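PDB 4HXE: peptidase S9 prolyl oligopeptidase catalytic domain-containing protein from Pyrococcus horikoshii, which probably acts as a serine peptidase of the prolyl oligopeptidase family, cleaving peptide substrates with an alpha/beta-hydrolase catalytic domain joined to a beta-propeller. Local coordinates for residues A[312-317]-A[326-331]. Numbering follows the deposited sequence.
With HEZ (hexane-1,6-diol), chain E.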
ATOM      1  N   LEU A 312      21.656  45.305   8.599  1.00 24.33           N
ATOM      2  CA  LEU A 312      22.653  44.399   8.030  1.00 25.23           C
ATOM      3  C   LEU A 312      22.869  43.219   8.966  1.00 23.47           C
ATOM      4  O   LEU A 312      23.224  43.394  10.134  1.00 24.80           O
ATOM      5  CB  LEU A 312      23.992  45.120   7.810  1.00 22.40           C
ATOM      6  CG  LEU A 312      25.203  44.258   7.463  1.00 20.87           C
ATOM      7  CD1 LEU A 312      25.144  43.593   6.092  1.00 25.07           C
ATOM      8  CD2 LEU A 312      26.473  45.047   7.573  1.00 20.91           C
ATOM      9  N   ILE A 313      22.647  42.018   8.455  1.00 24.47           N
ATOM     10  CA  ILE A 313      22.852  40.838   9.300  1.00 22.97           C
ATOM     11  C   ILE A 313      23.850  39.978   8.595  1.00 21.38           C
ATOM     12  O   ILE A 313      23.961  40.069   7.384  1.00 19.44           O
ATOM     13  CB  ILE A 313      21.538  40.100   9.547  1.00 23.37           C
ATOM     14  CG1 ILE A 313      20.789  39.932   8.214  1.00 23.31           C
ATOM     15  CG2 ILE A 313      20.739  40.917  10.573  1.00 24.45           C
ATOM     16  CD1 ILE A 313      20.370  38.533   7.864  1.00 28.36           C
ATOM     17  N   TYR A 314      24.599  39.156   9.327  1.00 18.68           N
ATOM     18  CA  TYR A 314      25.476  38.193   8.645  1.00 17.85           C
ATOM     19  C   TYR A 314      25.715  36.948   9.516  1.00 20.43           C
ATOM     20  O   TYR A 314      25.491  36.960  10.751  1.00 20.06           O
ATOM     21  CB  TYR A 314      26.828  38.845   8.267  1.00 18.65           C
ATOM     22  CG  TYR A 314      27.481  39.620   9.393  1.00 16.61           C
ATOM     23  CD1 TYR A 314      27.185  40.962   9.573  1.00 19.11           C
ATOM     24  CD2 TYR A 314      28.364  38.982  10.300  1.00 16.72           C
ATOM     25  CE1 TYR A 314      27.793  41.708  10.578  1.00 18.80           C
ATOM     26  CE2 TYR A 314      28.996  39.676  11.304  1.00 16.91           C
ATOM     27  CZ  TYR A 314      28.675  41.055  11.440  1.00 20.06           C
ATOM     28  OH  TYR A 314      29.225  41.804  12.384  1.00 22.59           O
ATOM     29  N   LEU A 315      26.148  35.886   8.850  1.00 18.14           N
ATOM     30  CA  LEU A 315      26.484  34.629   9.478  1.00 18.35           C
ATOM     31  C   LEU A 315      28.021  34.593   9.587  1.00 17.80           C
ATOM     32  O   LEU A 315      28.727  34.896   8.639  1.00 16.19           O
ATOM     33  CB  LEU A 315      25.997  33.476   8.610  1.00 16.59           C
ATOM     34  CG  LEU A 315      24.515  33.144   8.667  1.00 17.94           C
ATOM     35  CD1 LEU A 315      24.281  31.959   7.726  1.00 19.79           C
ATOM     36  CD2 LEU A 315      24.059  32.737  10.064  1.00 18.01           C
ATOM     37  N   LYS A 316      28.524  34.304  10.771  1.00 16.96           N
ATOM     38  CA  LYS A 316      29.946  34.352  11.001  1.00 16.58           C
ATOM     39  C   LYS A 316      30.262  33.018  11.589  1.00 16.60           C
ATOM     40  O   LYS A 316      29.642  32.601  12.587  1.00 15.03           O
ATOM     41  CB  LYS A 316      30.342  35.454  12.007  1.00 17.20           C
ATOM     42  CG  LYS A 316      31.814  35.254  12.396  1.00 19.04           C
ATOM     43  CD  LYS A 316      32.427  36.377  13.168  1.00 26.81           C
ATOM     44  CE  LYS A 316      31.587  36.871  14.306  1.00 24.66           C
ATOM     45  NZ  LYS A 316      32.458  37.774  15.072  1.00 24.96           N
ATOM     46  N   GLU A 317      31.180  32.322  10.917  1.00 18.18           N
ATOM     47  CA  GLU A 317      31.688  31.086  11.411  1.00 17.06           C
ATOM     48  C   GLU A 317      33.154  31.294  11.883  1.00 17.68           C
ATOM     49  O   GLU A 317      33.835  32.170  11.370  1.00 17.48           O
ATOM     50  CB  GLU A 317      31.593  30.101  10.264  1.00 17.16           C
ATOM     51  CG  GLU A 317      32.152  28.767  10.599  1.00 19.29           C
ATOM     52  CD  GLU A 317      31.691  27.745   9.573  1.00 22.70           C
ATOM     53  OE1 GLU A 317      32.538  27.062   8.976  1.00 20.24           O
ATOM     54  OE2 GLU A 317      30.462  27.632   9.394  1.00 26.24           O
ATOM     55  N   TYR A 326      24.602  37.403  13.361  1.00 18.92           N
ATOM     56  CA  TYR A 326      24.999  38.701  13.961  1.00 19.45           C
ATOM     57  C   TYR A 326      24.278  39.799  13.265  1.00 20.07           C
ATOM     58  O   TYR A 326      23.857  39.625  12.135  1.00 20.80           O
ATOM     59  CB  TYR A 326      26.504  38.941  13.722  1.00 17.64           C
ATOM     60  CG  TYR A 326      27.334  37.930  14.497  1.00 19.67           C
ATOM     61  CD1 TYR A 326      27.453  36.609  14.035  1.00 17.80           C
ATOM     62  CD2 TYR A 326      27.923  38.263  15.715  1.00 18.36           C
ATOM     63  CE1 TYR A 326      28.158  35.656  14.782  1.00 19.07           C
ATOM     64  CE2 TYR A 326      28.654  37.322  16.459  1.00 19.73           C
ATOM     65  CZ  TYR A 326      28.773  36.021  15.978  1.00 19.68           C
ATOM     66  OH  TYR A 326      29.481  35.072  16.691  1.00 19.81           O
ATOM     67  N   LEU A 327      24.163  40.930  13.943  1.00 23.26           N
ATOM     68  CA  LEU A 327      23.523  42.123  13.402  1.00 29.08           C
ATOM     69  C   LEU A 327      24.592  43.184  13.527  1.00 32.57           C
ATOM     70  O   LEU A 327      25.305  43.200  14.531  1.00 30.41           O
ATOM     71  CB  LEU A 327      22.331  42.495  14.289  1.00 32.58           C
ATOM     72  CG  LEU A 327      21.742  43.911  14.293  1.00 37.60           C
ATOM     73  CD1 LEU A 327      21.047  44.255  12.997  1.00 36.85           C
ATOM     74  CD2 LEU A 327      20.742  44.052  15.424  1.00 40.00           C
ATOM     75  N   TRP A 328      24.739  44.057  12.517  1.00 33.36           N
ATOM     76  CA  TRP A 328      25.715  45.125  12.658  1.00 39.10           C
ATOM     77  C   TRP A 328      25.037  46.452  12.879  1.00 44.49           C
ATOM     78  O   TRP A 328      24.104  46.775  12.148  1.00 42.45           O
ATOM     79  CB  TRP A 328      26.750  45.124  11.527  1.00 40.14           C
ATOM     80  CG  TRP A 328      27.951  46.001  11.827  1.00 38.75           C
ATOM     81  CD1 TRP A 328      29.062  45.706  12.625  1.00 38.85           C
ATOM     82  CD2 TRP A 328      28.162  47.380  11.370  1.00 38.29           C
ATOM     83  NE1 TRP A 328      29.935  46.770  12.670  1.00 37.98           N
ATOM     84  CE2 TRP A 328      29.443  47.810  11.939  1.00 39.06           C
ATOM     85  CE3 TRP A 328      27.447  48.256  10.554  1.00 38.80           C
ATOM     86  CZ2 TRP A 328      29.957  49.058  11.698  1.00 39.18           C
ATOM     87  CZ3 TRP A 328      27.986  49.508  10.292  1.00 41.90           C
ATOM     88  CH2 TRP A 328      29.210  49.903  10.859  1.00 46.05           C
ATOM     89  N   ASP A 329      25.476  47.190  13.915  1.00 55.81           N
ATOM     90  CA  ASP A 329      24.792  48.421  14.435  1.00 57.16           C
ATOM     91  C   ASP A 329      25.103  49.702  13.647  1.00 56.58           C
ATOM     92  O   ASP A 329      24.152  50.421  13.332  1.00 59.55           O
ATOM     93  CB  ASP A 329      24.916  48.597  15.960  1.00 53.33           C
ATOM     94  CG  ASP A 329      23.758  47.972  16.709  1.00 58.35           C
ATOM     95  OD1 ASP A 329      22.596  48.282  16.368  1.00 66.28           O
ATOM     96  OD2 ASP A 329      23.984  47.178  17.646  1.00 64.43           O
ATOM     97  N   GLY A 330      26.362  50.108  13.446  1.00 56.44           N
ATOM     98  CA  GLY A 330      27.330  50.436  14.504  1.00 54.50           C
ATOM     99  C   GLY A 330      28.433  49.541  14.989  1.00 48.43           C
ATOM    100  O   GLY A 330      29.608  49.857  14.864  1.00 41.84           O
ATOM    101  N   GLU A 331      28.033  48.448  15.620  1.00 44.73           N
ATOM    102  CA  GLU A 331      28.928  47.568  16.320  1.00 39.53           C
ATOM    103  C   GLU A 331      28.359  46.178  16.007  1.00 36.60           C
ATOM    104  O   GLU A 331      27.162  46.035  15.694  1.00 31.08           O
ATOM    105  CB  GLU A 331      28.808  47.908  17.806  1.00 44.71           C
ATOM    106  CG  GLU A 331      30.059  47.895  18.658  1.00 41.42           C
ATOM    107  CD  GLU A 331      29.689  47.820  20.146  1.00 42.60           C
TER
HETATM  108  O1  HEZ E 704      29.469  33.508  22.291  1.00 54.25           O
HETATM  109  C1  HEZ E 704      30.707  33.466  21.547  1.00 54.87           C
HETATM  110  C2  HEZ E 704      30.603  32.262  20.615  1.00 48.29           C
HETATM  111  C3  HEZ E 704      31.176  32.468  19.230  1.00 40.46           C
HETATM  112  C4  HEZ E 704      30.205  32.023  18.118  1.00 35.95           C
HETATM  113  C5  HEZ E 704      31.075  31.791  16.895  1.00 32.63           C
HETATM  114  C6  HEZ E 704      30.358  31.546  15.561  1.00 27.25           C
HETATM  115  O6  HEZ E 704      29.835  32.815  15.192  1.00 31.39           O
HETATM  116  O   HOH W   1      21.679  46.707  10.767  1.00 37.98           O
HETATM  117  O   HOH W   2      31.772  36.115  17.395  1.00 26.65           O
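Tyr314 and Tyr326 meet across two antiparallel strands through different first torsions: chi1 of 48° sets the Tyr314 ring between its own backbone N and carbonyl carbon, whereas chi1 of -67° turns the Tyr326 ring anti to its carbonyl carbon. The Tyr314 ring therefore leans over the partner strand, and Tyr326 CB lies over its face, 3.9 Å from the ring centroid, a CH-pi contact. The two ring planes are nearly parallel (8°) but slid apart, with centroids separated by 5.9 Å, so overlap is slight. Trp328 CB abuts the Tyr314 edge at CE1 (3.7 Å). Lys316 lays CE over the Tyr326 face, 3.7 Å from the centroid; NZ makes an off-centre cation-pi contact with that ring and a salt bridge to Glu332, which also bonds Tyr314 OH. One water links Lys316 NZ to Tyr326 OH, and a hexanediol, probably from crystallisation, donates from O6 to Lys316 O (2.6 Å). Tyr314 and Tyr326 form a hydrogen-bonded antiparallel pair (Tyr326 N to Tyr314 O 2.8 Å, Tyr314 N to Tyr326 O in return); Trp328 N also donates to Leu312 O. Ile313 CG2 meets Leu327 CD1 at 4.1 Å on the opposite sheet face, a non-hydrogen-bonded pair. This beta hairpin supplies the two inner strands of a four-stranded antiparallel propeller blade, between strands 302-308 and 332-334; Ile313 packs on strand 16-23, and Leu312 and Tyr314 on strand 283-289.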